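Local coordinates for protein Non-canonical purine NTP pyrophosphatase (Coxiella burnetii, PDB 3TQU) that probably hydrolyses non-canonical purine nucleoside triphosphates such as XTP, dITP and ITP to their monophosphates and diphosphate, clearing them from the nucleotide pool, at residues 8-13 against 58-63; 52-57 against 136-141; 104-109 against 160-165. All coordinates share one frame; numbering follows the deposited sequence.

Interaction 1: residues 8-13 against 58-63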
ATOM      1  N   VAL A   8      16.982  -5.503  -6.805  1.00 14.70           N
ATOM      2  CA  VAL A   8      16.517  -6.032  -8.081  1.00 12.50           C
ATOM      3  C   VAL A   8      15.290  -5.277  -8.570  1.00 12.19           C
ATOM      4  O   VAL A   8      14.349  -5.049  -7.810  1.00 11.71           O
ATOM      5  CB  VAL A   8      16.171  -7.533  -7.981  1.00 15.75           C
ATOM      6  CG1 VAL A   8      15.515  -8.014  -9.270  1.00 16.12           C
ATOM      7  CG2 VAL A   8      17.416  -8.348  -7.674  1.00 15.56           C
ATOM      8  N   LEU A   9      15.313  -4.889  -9.840  1.00 11.60           N
ATOM      9  CA  LEU A   9      14.176  -4.246 -10.478  1.00 12.15           C
ATOM     10  C   LEU A   9      13.402  -5.293 -11.269  1.00 14.25           C
ATOM     11  O   LEU A   9      13.954  -5.934 -12.162  1.00 14.20           O
ATOM     12  CB  LEU A   9      14.660  -3.137 -11.419  1.00 14.73           C
ATOM     13  CG  LEU A   9      13.632  -2.091 -11.864  1.00 18.03           C
ATOM     14  CD1 LEU A   9      13.187  -1.240 -10.681  1.00 17.28           C
ATOM     15  CD2 LEU A   9      14.212  -1.207 -12.958  1.00 19.06           C
ATOM     16  N   ALA A  10      12.126  -5.470 -10.944  1.00 11.30           N
ATOM     17  CA  ALA A  10      11.320  -6.499 -11.594  1.00 15.08           C
ATOM     18  C   ALA A  10      11.024  -6.174 -13.061  1.00 19.20           C
ATOM     19  O   ALA A  10      10.804  -7.072 -13.873  1.00 24.69           O
ATOM     20  CB  ALA A  10      10.025  -6.727 -10.821  1.00 16.75           C
ATOM     21  N   SER A  11      11.038  -4.890 -13.399  1.00 18.74           N
ATOM     22  CA  SER A  11      10.661  -4.439 -14.737  1.00 16.12           C
ATOM     23  C   SER A  11      11.713  -4.724 -15.816  1.00 14.29           C
ATOM     24  O   SER A  11      12.912  -4.689 -15.556  1.00 13.86           O
ATOM     25  CB  SER A  11      10.354  -2.941 -14.706  1.00 18.32           C
ATOM     26  OG  SER A  11      10.005  -2.468 -15.992  1.00 21.24           O
ATOM     27  N   GLN A  12      11.245  -5.007 -17.028  1.00 13.95           N
ATOM     28  CA  GLN A  12      12.119  -5.152 -18.186  1.00 16.84           C
ATOM     29  C   GLN A  12      12.144  -3.845 -18.962  1.00 16.44           C
ATOM     30  O   GLN A  12      12.732  -3.758 -20.041  1.00 19.57           O
ATOM     31  CB  GLN A  12      11.623  -6.265 -19.109  1.00 21.83           C
ATOM     32  CG  GLN A  12      11.650  -7.665 -18.519  1.00 27.27           C
ATOM     33  CD  GLN A  12      11.455  -8.730 -19.583  1.00 35.11           C
ATOM     34  OE1 GLN A  12      12.178  -8.763 -20.581  1.00 36.99           O
ATOM     35  NE2 GLN A  12      10.466  -9.596 -19.386  1.00 37.17           N
ATOM     36  N   ASN A  13      11.491  -2.829 -18.410  1.00 14.52           N
ATOM     37  CA  ASN A  13      11.338  -1.553 -19.095  1.00 17.80           C
ATOM     38  C   ASN A  13      12.584  -0.686 -18.938  1.00 17.05           C
ATOM     39  O   ASN A  13      12.920  -0.268 -17.830  1.00 19.00           O
ATOM     40  CB  ASN A  13      10.096  -0.830 -18.569  1.00 17.07           C
ATOM     41  CG  ASN A  13       9.813   0.457 -19.307  1.00 18.90           C
ATOM     42  OD1 ASN A  13      10.719   1.249 -19.571  1.00 14.30           O
ATOM     43  ND2 ASN A  13       8.548   0.677 -19.645  1.00 20.19           N
ATOM     44  N   ARG A  58       7.730  -9.442  -4.820  1.00  9.94           N
ATOM     45  CA  ARG A  58       7.934 -10.646  -4.024  1.00 12.27           C
ATOM     46  C   ARG A  58       8.528 -11.765  -4.867  1.00 11.28           C
ATOM     47  O   ARG A  58       9.381 -12.520  -4.400  1.00 11.18           O
ATOM     48  CB  ARG A  58       6.632 -11.125  -3.386  1.00 13.35           C
ATOM     49  CG  ARG A  58       6.827 -12.380  -2.544  1.00 17.12           C
ATOM     50  CD  ARG A  58       5.548 -13.179  -2.375  1.00 23.64           C
ATOM     51  NE  ARG A  58       4.519 -12.458  -1.636  1.00 25.79           N
ATOM     52  CZ  ARG A  58       3.363 -12.074  -2.164  1.00 25.99           C
ATOM     53  NH1 ARG A  58       3.095 -12.341  -3.431  1.00 29.70           N
ATOM     54  NH2 ARG A  58       2.477 -11.424  -1.429  1.00 22.02           N
ATOM     55  N   HIS A  59       8.058 -11.871  -6.107  1.00 11.93           N
ATOM     56  CA  HIS A  59       8.552 -12.876  -7.040  1.00 14.75           C
ATOM     57  C   HIS A  59      10.039 -12.674  -7.299  1.00 17.22           C
ATOM     58  O   HIS A  59      10.835 -13.606  -7.174  1.00 20.22           O
ATOM     59  CB  HIS A  59       7.770 -12.799  -8.354  1.00 15.08           C
ATOM     60  CG  HIS A  59       8.262 -13.739  -9.410  1.00 20.73           C
ATOM     61  ND1 HIS A  59       8.240 -15.108  -9.260  1.00 18.72           N
ATOM     62  CD2 HIS A  59       8.778 -13.503 -10.640  1.00 20.45           C
ATOM     63  CE1 HIS A  59       8.725 -15.676 -10.350  1.00 22.72           C
ATOM     64  NE2 HIS A  59       9.060 -14.723 -11.202  1.00 22.93           N
ATOM     65  N   ALA A  60      10.407 -11.448  -7.655  1.00 13.64           N
ATOM     66  CA  ALA A  60      11.797 -11.124  -7.946  1.00 11.74           C
ATOM     67  C   ALA A  60      12.699 -11.399  -6.744  1.00 11.08           C
ATOM     68  O   ALA A  60      13.798 -11.942  -6.890  1.00 13.65           O
ATOM     69  CB  ALA A  60      11.921  -9.674  -8.393  1.00 16.11           C
ATOM     70  N   ALA A  61      12.231 -11.025  -5.556  1.00 11.55           N
ATOM     71  CA  ALA A  61      13.005 -11.219  -4.334  1.00 10.77           C
ATOM     72  C   ALA A  61      13.177 -12.699  -4.021  1.00 12.31           C
ATOM     73  O   ALA A  61      14.244 -13.138  -3.592  1.00 12.16           O
ATOM     74  CB  ALA A  61      12.333 -10.509  -3.157  1.00  7.51           C
ATOM     75  N   LYS A  62      12.110 -13.460  -4.234  1.00 15.00           N
ATOM     76  CA  LYS A  62      12.126 -14.892  -3.981  1.00 15.57           C
ATOM     77  C   LYS A  62      13.186 -15.585  -4.830  1.00 13.40           C
ATOM     78  O   LYS A  62      13.974 -16.387  -4.329  1.00 15.23           O
ATOM     79  CB  LYS A  62      10.750 -15.487  -4.276  1.00 19.12           C
ATOM     80  CG  LYS A  62      10.614 -16.952  -3.906  1.00 24.35           C
ATOM     81  CD  LYS A  62       9.274 -17.500  -4.362  1.00 28.50           C
ATOM     82  CE  LYS A  62       9.067 -18.921  -3.871  1.00 33.79           C
ATOM     83  NZ  LYS A  62       9.055 -18.979  -2.385  1.00 37.59           N
ATOM     84  N   GLN A  63      13.208 -15.269  -6.119  1.00 16.00           N
ATOM     85  CA  GLN A  63      14.107 -15.941  -7.050  1.00 19.33           C
ATOM     86  C   GLN A  63      15.564 -15.497  -6.919  1.00 20.54           C
ATOM     87  O   GLN A  63      16.479 -16.297  -7.120  1.00 24.88           O
ATOM     88  CB  GLN A  63      13.629 -15.741  -8.489  1.00 22.20           C
ATOM     89  CG  GLN A  63      12.173 -16.089  -8.696  1.00 26.18           C
ATOM     90  CD  GLN A  63      11.817 -17.438  -8.107  1.00 30.69           C
ATOM     91  OE1 GLN A  63      10.801 -17.580  -7.427  1.00 33.59           O
ATOM     92  NE2 GLN A  63      12.650 -18.439  -8.368  1.00 28.28           N
TER
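The methyl of Ala60 meets Val8 and Ala10 where one side of helix 49-64 faces the end of strand 5-9. Arg58 enters the segment with its side chain turned out of this contact. Its NH2 forms a salt bridge with Glu51 OE2 of the second subunit and a hydrogen bond to Ser47 OG of that subunit. His59 flanks the contact without joining it. Its NE2 is hydrogen-bonded to Pro40 O, and Gln63 CG sits 3.8 Å above one face of its ring, offset toward the rim. Ala60 carries the packing. Its CB lies 4.1 Å from Val8 CG1 and 4.3 Å from Ala10 CB. Val8 holds CG1 anti to the backbone N (chi1 172°), which brings this branch to the methyl. Small residues allow a close approach, with the CA atoms of Ala10 and Ala60 5.9 Å apart. The helix belongs to a beta-alpha-beta crossover. It joins strands 29-33 and 68-77, which lie parallel to strand 5-9 and on either side of it, so the helix passes over the strand between them. Leu9 points away from the helix and meets Leu17 of helix 14-23. Past Ala10 the chain turns into the predicted substrate-binding residues Ser11 to Asn13. Ser11 OG accepts from Asn13 N at 2.9 Å, with an N-H...O angle of 156°, as an ST turn. Asn13 is the N-cap of the next helix, and its OD1 accepts from Lys16 N. Ala61 faces Ala68 of strand 68-77 rather than segment 8-13. Lys62 and Gln63 carry the helix on, with backbone bonds from Lys62 N to Arg58 O (2.9 Å) and from Gln63 N to His59 O (3.1 Å); their side chains are exposed.

Interaction 2: residues 52-57 against 136-141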
ATOM      1  N   ASN A  52      -0.518  -5.938  -7.456  1.00  9.85           N
ATOM      2  CA  ASN A  52       0.346  -6.363  -8.550  1.00 11.38           C
ATOM      3  C   ASN A  52       1.799  -5.976  -8.298  1.00 13.41           C
ATOM      4  O   ASN A  52       2.719  -6.750  -8.579  1.00  7.75           O
ATOM      5  CB  ASN A  52      -0.154  -5.801  -9.882  1.00 11.93           C
ATOM      6  CG  ASN A  52      -1.415  -6.493 -10.366  1.00 14.68           C
ATOM      7  OD1 ASN A  52      -1.596  -7.694 -10.155  1.00 17.82           O
ATOM      8  ND2 ASN A  52      -2.295  -5.738 -11.016  1.00 15.26           N
ATOM      9  N   ALA A  53       1.999  -4.780  -7.753  1.00  7.40           N
ATOM     10  CA  ALA A  53       3.335  -4.316  -7.403  1.00 11.73           C
ATOM     11  C   ALA A  53       3.988  -5.282  -6.423  1.00 11.94           C
ATOM     12  O   ALA A  53       5.158  -5.638  -6.571  1.00 12.91           O
ATOM     13  CB  ALA A  53       3.276  -2.908  -6.812  1.00 10.48           C
ATOM     14  N   ILE A  54       3.224  -5.718  -5.425  1.00  8.48           N
ATOM     15  CA  ILE A  54       3.742  -6.665  -4.442  1.00  8.24           C
ATOM     16  C   ILE A  54       4.008  -8.030  -5.066  1.00 12.20           C
ATOM     17  O   ILE A  54       5.053  -8.638  -4.823  1.00  9.96           O
ATOM     18  CB  ILE A  54       2.791  -6.810  -3.238  1.00 10.07           C
ATOM     19  CG1 ILE A  54       2.845  -5.540  -2.386  1.00 10.63           C
ATOM     20  CG2 ILE A  54       3.175  -8.011  -2.403  1.00  8.44           C
ATOM     21  CD1 ILE A  54       1.745  -5.442  -1.361  1.00 12.40           C
ATOM     22  N   ILE A  55       3.063  -8.504  -5.871  1.00 13.32           N
ATOM     23  CA  ILE A  55       3.199  -9.796  -6.531  1.00 13.19           C
ATOM     24  C   ILE A  55       4.515  -9.877  -7.297  1.00 12.38           C
ATOM     25  O   ILE A  55       5.223 -10.877  -7.230  1.00 10.46           O
ATOM     26  CB  ILE A  55       2.024 -10.072  -7.492  1.00 14.08           C
ATOM     27  CG1 ILE A  55       0.759 -10.428  -6.701  1.00 13.32           C
ATOM     28  CG2 ILE A  55       2.374 -11.194  -8.461  1.00 18.45           C
ATOM     29  CD1 ILE A  55      -0.474 -10.626  -7.569  1.00 10.90           C
ATOM     30  N   LYS A  56       4.843  -8.806  -8.011  1.00 11.83           N
ATOM     31  CA  LYS A  56       6.017  -8.798  -8.874  1.00 16.17           C
ATOM     32  C   LYS A  56       7.314  -8.609  -8.085  1.00 15.38           C
ATOM     33  O   LYS A  56       8.335  -9.217  -8.404  1.00 11.51           O
ATOM     34  CB  LYS A  56       5.868  -7.737  -9.967  1.00 15.42           C
ATOM     35  CG  LYS A  56       4.667  -7.984 -10.881  1.00 14.28           C
ATOM     36  CD  LYS A  56       4.649  -7.038 -12.069  1.00 14.19           C
ATOM     37  CE  LYS A  56       4.505  -5.588 -11.632  1.00 12.10           C
ATOM     38  NZ  LYS A  56       4.358  -4.681 -12.811  1.00 13.07           N
ATOM     39  N   ALA A  57       7.270  -7.776  -7.052  1.00 13.41           N
ATOM     40  CA  ALA A  57       8.440  -7.569  -6.208  1.00 10.47           C
ATOM     41  C   ALA A  57       8.759  -8.816  -5.383  1.00  7.54           C
ATOM     42  O   ALA A  57       9.919  -9.207  -5.260  1.00  8.56           O
ATOM     43  CB  ALA A  57       8.244  -6.356  -5.304  1.00  8.62           C
ATOM     44  N   PRO A 136       6.234  -4.183   3.129  1.00 11.75           N
ATOM     45  CA  PRO A 136       7.019  -3.529   2.081  1.00 11.15           C
ATOM     46  C   PRO A 136       6.792  -2.026   2.097  1.00 11.76           C
ATOM     47  O   PRO A 136       5.729  -1.565   2.519  1.00 13.03           O
ATOM     48  CB  PRO A 136       6.446  -4.130   0.791  1.00  9.19           C
ATOM     49  CG  PRO A 136       5.064  -4.562   1.156  1.00 12.10           C
ATOM     50  CD  PRO A 136       5.174  -5.042   2.572  1.00 12.02           C
ATOM     51  N   LEU A 137       7.793  -1.269   1.664  1.00 10.51           N
ATOM     52  CA  LEU A 137       7.605   0.154   1.449  1.00 10.92           C
ATOM     53  C   LEU A 137       6.643   0.324   0.286  1.00 11.59           C
ATOM     54  O   LEU A 137       6.847  -0.258  -0.778  1.00 12.49           O
ATOM     55  CB  LEU A 137       8.935   0.822   1.111  1.00 13.83           C
ATOM     56  CG  LEU A 137       8.870   2.298   0.714  1.00 16.09           C
ATOM     57  CD1 LEU A 137       8.297   3.139   1.847  1.00 20.42           C
ATOM     58  CD2 LEU A 137      10.248   2.793   0.317  1.00 12.88           C
ATOM     59  N   ILE A 138       5.589   1.107   0.490  1.00  8.20           N
ATOM     60  CA  ILE A 138       4.632   1.380  -0.574  1.00  7.64           C
ATOM     61  C   ILE A 138       4.627   2.870  -0.889  1.00 14.99           C
ATOM     62  O   ILE A 138       4.368   3.693  -0.012  1.00 15.17           O
ATOM     63  CB  ILE A 138       3.203   0.954  -0.180  1.00 10.53           C
ATOM     64  CG1 ILE A 138       3.167  -0.531   0.202  1.00 13.32           C
ATOM     65  CG2 ILE A 138       2.223   1.256  -1.308  1.00 12.07           C
ATOM     66  CD1 ILE A 138       3.578  -1.466  -0.915  1.00 14.19           C
ATOM     67  N   CYS A 139       4.929   3.211  -2.137  1.00 13.27           N
ATOM     68  CA  CYS A 139       4.871   4.596  -2.588  1.00 17.73           C
ATOM     69  C   CYS A 139       3.758   4.731  -3.613  1.00 18.73           C
ATOM     70  O   CYS A 139       3.740   4.015  -4.612  1.00 21.43           O
ATOM     71  CB  CYS A 139       6.203   5.018  -3.203  1.00 18.56           C
ATOM     72  SG  CYS A 139       7.602   4.891  -2.073  1.00 17.60           S
ATOM     73  N   HIS A 140       2.827   5.647  -3.369  1.00 16.31           N
ATOM     74  CA  HIS A 140       1.675   5.789  -4.249  1.00 13.07           C
ATOM     75  C   HIS A 140       1.580   7.189  -4.851  1.00 15.11           C
ATOM     76  O   HIS A 140       1.224   8.147  -4.164  1.00 14.01           O
ATOM     77  CB  HIS A 140       0.389   5.437  -3.496  1.00 16.22           C
ATOM     78  CG  HIS A 140      -0.832   5.409  -4.362  1.00 12.28           C
ATOM     79  ND1 HIS A 140      -2.048   4.936  -3.915  1.00 12.68           N
ATOM     80  CD2 HIS A 140      -1.027   5.796  -5.645  1.00 10.10           C
ATOM     81  CE1 HIS A 140      -2.938   5.036  -4.887  1.00 17.81           C
ATOM     82  NE2 HIS A 140      -2.344   5.553  -5.948  1.00 15.56           N
ATOM     83  N   GLY A 141       1.895   7.296  -6.139  1.00 12.58           N
ATOM     84  CA  GLY A 141       1.823   8.563  -6.847  1.00 13.34           C
ATOM     85  C   GLY A 141       0.511   8.706  -7.598  1.00 11.05           C
ATOM     86  O   GLY A 141       0.053   7.766  -8.257  1.00 10.67           O
TER
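Ile54 reaches from helix 49-64 to Pro136, just before strand 137-147, and to Ile138 within it. Asn52 comes first in the segment, and its side chain serves the metal site. Its ND2 is hydrogen-bonded to Asp72 OD2 and its OD1 to Gly46 N. Asp72 binds the calcium ion together with Glu44, and it is also the predicted proton acceptor. Asn52 is therefore a second-shell residue that holds one carboxylate oxygen of the site. Ala53 points toward the strand but touches Ala126 of the neighbouring strand 118-128 instead. Ile54 makes both contacts. Its CG1 branch runs out nearly fully extended (chi2 167°), which carries CD1 to 4.3 Å from Pro136 CG. One carbon back, CG1 lies 4.4 Å from Ile138 CD1. The strand side is itself compact, since Ile138 CD1 folds to 4.0 Å from Pro136 CG. The helix thus lies on the face of the mixed central sheet, and this contact joins it to the fifth strand in the sheet order. Val50 of the second subunit packs on Ile54, and Thr48 of that subunit on Pro136, so the patch borders the dimer interface. Ile55 packs on Ile42 and Thr45 instead. Lys56 takes no part in the contact; its NZ is hydrogen-bonded to Asp71 O and Glu44 OE2, a second link to the metal site. Ala57 rests on Ala70 and Met128, and its N bonds to Ala53 O at 3.0 Å. No hydrogen bond crosses between 52-57 and 136-141. The amide NH2 of Asn52 and the amine of Lys56 bond at the metal site. The contact is small and apolar, so it sets no direction by hydrogen bonding and rests on carbon packing alone.

Interaction 3: residues 104-109 against 160-165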
ATOM      1  N   LYS A 104     -10.997   3.093 -27.503  1.00 22.28           N
ATOM      2  CA  LYS A 104     -11.946   2.380 -26.656  1.00 24.54           C
ATOM      3  C   LYS A 104     -12.342   3.223 -25.446  1.00 24.52           C
ATOM      4  O   LYS A 104     -13.505   3.242 -25.043  1.00 26.83           O
ATOM      5  CB  LYS A 104     -11.387   1.025 -26.221  1.00 28.83           C
ATOM      6  CG  LYS A 104     -12.395   0.169 -25.466  1.00 37.30           C
ATOM      7  CD  LYS A 104     -12.204  -1.311 -25.761  1.00 43.71           C
ATOM      8  CE  LYS A 104     -13.279  -2.154 -25.088  1.00 49.07           C
ATOM      9  NZ  LYS A 104     -13.236  -2.047 -23.602  1.00 48.42           N
ATOM     10  N   VAL A 105     -11.373   3.926 -24.869  1.00 21.32           N
ATOM     11  CA  VAL A 105     -11.660   4.829 -23.762  1.00 22.19           C
ATOM     12  C   VAL A 105     -12.594   5.953 -24.201  1.00 24.24           C
ATOM     13  O   VAL A 105     -13.553   6.285 -23.503  1.00 21.89           O
ATOM     14  CB  VAL A 105     -10.373   5.425 -23.169  1.00 21.71           C
ATOM     15  CG1 VAL A 105     -10.683   6.686 -22.370  1.00 21.43           C
ATOM     16  CG2 VAL A 105      -9.672   4.391 -22.302  1.00 19.29           C
ATOM     17  N   LEU A 106     -12.314   6.530 -25.367  1.00 24.84           N
ATOM     18  CA  LEU A 106     -13.139   7.609 -25.895  1.00 27.25           C
ATOM     19  C   LEU A 106     -14.565   7.133 -26.172  1.00 29.65           C
ATOM     20  O   LEU A 106     -15.529   7.841 -25.882  1.00 29.18           O
ATOM     21  CB  LEU A 106     -12.515   8.207 -27.160  1.00 27.44           C
ATOM     22  CG  LEU A 106     -11.216   8.994 -26.971  1.00 26.15           C
ATOM     23  CD1 LEU A 106     -10.615   9.401 -28.314  1.00 27.46           C
ATOM     24  CD2 LEU A 106     -11.445  10.216 -26.092  1.00 23.51           C
ATOM     25  N   GLU A 107     -14.692   5.931 -26.728  1.00 29.82           N
ATOM     26  CA  GLU A 107     -16.006   5.347 -26.992  1.00 30.78           C
ATOM     27  C   GLU A 107     -16.758   5.067 -25.694  1.00 29.96           C
ATOM     28  O   GLU A 107     -17.960   5.325 -25.594  1.00 29.43           O
ATOM     29  CB  GLU A 107     -15.876   4.051 -27.797  1.00 34.27           C
ATOM     30  CG  GLU A 107     -15.383   4.240 -29.221  1.00 38.29           C
ATOM     31  CD  GLU A 107     -15.247   2.926 -29.968  1.00 45.88           C
ATOM     32  OE1 GLU A 107     -15.487   1.863 -29.355  1.00 48.05           O
ATOM     33  OE2 GLU A 107     -14.902   2.957 -31.169  1.00 48.19           O
ATOM     34  N   ALA A 108     -16.044   4.533 -24.707  1.00 27.91           N
ATOM     35  CA  ALA A 108     -16.631   4.202 -23.414  1.00 27.10           C
ATOM     36  C   ALA A 108     -17.214   5.433 -22.729  1.00 27.13           C
ATOM     37  O   ALA A 108     -18.323   5.391 -22.200  1.00 28.05           O
ATOM     38  CB  ALA A 108     -15.598   3.531 -22.517  1.00 24.86           C
ATOM     39  N   LEU A 109     -16.462   6.528 -22.733  1.00 26.65           N
ATOM     40  CA  LEU A 109     -16.951   7.781 -22.169  1.00 29.41           C
ATOM     41  C   LEU A 109     -18.137   8.304 -22.972  1.00 34.24           C
ATOM     42  O   LEU A 109     -19.149   8.723 -22.408  1.00 35.09           O
ATOM     43  CB  LEU A 109     -15.834   8.825 -22.114  1.00 28.14           C
ATOM     44  CG  LEU A 109     -14.948   8.762 -20.871  1.00 26.34           C
ATOM     45  CD1 LEU A 109     -13.818   9.777 -20.956  1.00 26.48           C
ATOM     46  CD2 LEU A 109     -15.786   8.996 -19.622  1.00 26.89           C
ATOM     47  N   ASP A 160      -1.414   8.933 -22.904  1.00 12.79           N
ATOM     48  CA  ASP A 160      -0.911  10.304 -22.796  1.00 14.69           C
ATOM     49  C   ASP A 160      -1.634  11.327 -23.684  1.00 15.45           C
ATOM     50  O   ASP A 160      -1.921  12.437 -23.232  1.00 14.48           O
ATOM     51  CB  ASP A 160       0.601  10.356 -23.040  1.00 14.43           C
ATOM     52  CG  ASP A 160       1.399   9.850 -21.855  1.00 16.70           C
ATOM     53  OD1 ASP A 160       0.802   9.664 -20.773  1.00 14.24           O
ATOM     54  OD2 ASP A 160       2.625   9.653 -22.000  1.00 16.84           O
ATOM     55  N   PRO A 161      -1.928  10.964 -24.946  1.00 15.77           N
ATOM     56  CA  PRO A 161      -2.580  11.916 -25.856  1.00 16.83           C
ATOM     57  C   PRO A 161      -3.979  12.374 -25.422  1.00 18.46           C
ATOM     58  O   PRO A 161      -4.415  13.432 -25.870  1.00 19.19           O
ATOM     59  CB  PRO A 161      -2.663  11.140 -27.177  1.00 17.37           C
ATOM     60  CG  PRO A 161      -1.554  10.147 -27.097  1.00 15.82           C
ATOM     61  CD  PRO A 161      -1.506   9.741 -25.650  1.00 17.11           C
ATOM     62  N   ILE A 162      -4.670  11.606 -24.582  1.00 15.45           N
ATOM     63  CA  ILE A 162      -6.001  12.018 -24.130  1.00 16.31           C
ATOM     64  C   ILE A 162      -6.059  12.399 -22.651  1.00 14.76           C
ATOM     65  O   ILE A 162      -7.139  12.629 -22.109  1.00 15.47           O
ATOM     66  CB  ILE A 162      -7.089  10.953 -24.417  1.00 19.27           C
ATOM     67  CG1 ILE A 162      -6.734   9.619 -23.752  1.00 19.15           C
ATOM     68  CG2 ILE A 162      -7.306  10.795 -25.917  1.00 21.29           C
ATOM     69  CD1 ILE A 162      -7.829   8.568 -23.876  1.00 21.06           C
ATOM     70  N   PHE A 163      -4.904  12.470 -21.999  1.00 12.35           N
ATOM     71  CA  PHE A 163      -4.875  12.868 -20.600  1.00 14.07           C
ATOM     72  C   PHE A 163      -4.588  14.359 -20.460  1.00 13.40           C
ATOM     73  O   PHE A 163      -3.433  14.781 -20.427  1.00 13.21           O
ATOM     74  CB  PHE A 163      -3.858  12.051 -19.810  1.00 13.65           C
ATOM     75  CG  PHE A 163      -3.945  12.263 -18.328  1.00 13.17           C
ATOM     76  CD1 PHE A 163      -4.913  11.611 -17.582  1.00 12.72           C
ATOM     77  CD2 PHE A 163      -3.072  13.120 -17.682  1.00 12.05           C
ATOM     78  CE1 PHE A 163      -5.003  11.807 -16.214  1.00 12.37           C
ATOM     79  CE2 PHE A 163      -3.155  13.317 -16.315  1.00 12.32           C
ATOM     80  CZ  PHE A 163      -4.122  12.658 -15.582  1.00 10.58           C
ATOM     81  N   TYR A 164      -5.654  15.148 -20.387  1.00 11.17           N
ATOM     82  CA  TYR A 164      -5.543  16.596 -20.258  1.00 12.43           C
ATOM     83  C   TYR A 164      -5.090  16.983 -18.856  1.00 13.89           C
ATOM     84  O   TYR A 164      -5.669  16.541 -17.860  1.00 15.40           O
ATOM     85  CB  TYR A 164      -6.884  17.258 -20.586  1.00 15.60           C
ATOM     86  CG  TYR A 164      -6.876  18.771 -20.494  1.00 19.38           C
ATOM     87  CD1 TYR A 164      -7.460  19.424 -19.416  1.00 21.16           C
ATOM     88  CD2 TYR A 164      -6.289  19.544 -21.488  1.00 23.46           C
ATOM     89  CE1 TYR A 164      -7.461  20.805 -19.330  1.00 19.15           C
ATOM     90  CE2 TYR A 164      -6.283  20.927 -21.409  1.00 23.91           C
ATOM     91  CZ  TYR A 164      -6.869  21.550 -20.326  1.00 22.89           C
ATOM     92  OH  TYR A 164      -6.870  22.924 -20.237  1.00 24.74           O
ATOM     93  N   VAL A 165      -4.051  17.808 -18.783  1.00 10.76           N
ATOM     94  CA  VAL A 165      -3.496  18.235 -17.506  1.00 10.72           C
ATOM     95  C   VAL A 165      -3.881  19.683 -17.233  1.00 14.75           C
ATOM     96  O   VAL A 165      -3.250  20.602 -17.750  1.00 15.06           O
ATOM     97  CB  VAL A 165      -1.964  18.104 -17.499  1.00 13.31           C
ATOM     98  CG1 VAL A 165      -1.405  18.434 -16.122  1.00 12.57           C
ATOM     99  CG2 VAL A 165      -1.559  16.698 -17.921  1.00 12.55           C
TER
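Asp160 OD2 is held twice, by a salt bridge with Lys180 NZ and a hydrogen bond from Phe157 N. All three residues belong to the predicted substrate-binding site. Two residues on, the short 3-10 segment 160-162 presents Ile162 to helix 98-112. Ile162 CD1 lies 3.7 Å from Val105 CG1 and 4.1 Å from Val105 CB. Its other branch, CG2, meets Leu106 CD2 at 4.2 Å. Ile162 places CG1 between its backbone N and carbonyl carbon (chi1 58°), and this rotation lets its two branches reach separate helix residues. Both side-chain pairs cross obliquely. The helix here covers one lobe of the HAM1 fold, whose nucleotide site lies in the cleft between two lobes. Ile102 of the same helix touches both Pro161 and Ile162, and Ile147 of strand 137-147 touches both Ile162 and Leu109. Val105 also touches Tyr159, another predicted substrate-binding residue, and Ile77. Phe163 N bonds to Asp160 O at 3.2 Å as the turn ends. Strand 163-165 then begins, and the Phe163 ring meets those of Phe121 and Trp143, each at about 50°.

In the fold
From the N terminus, strand 5-9 is laid down first. Interaction 1 closes a 44-residue loop when helix 49-64 returns to it. The same helix opens interaction 2 a turn earlier, and that contact closes only when strand 137-147 arrives. The two therefore cross along the chain, and they touch through Ala10 CB and Lys56 O, 3.9 Å apart. Interaction 3 opens on helix 98-112, inside the span of interaction 2, and closes beyond it at 160-165, so these two cross as well. Interactions 1 and 3 follow in series, with centres about 31 Å apart. All three reach one mixed sheet, interaction 3 lying across the chain's centre from the others.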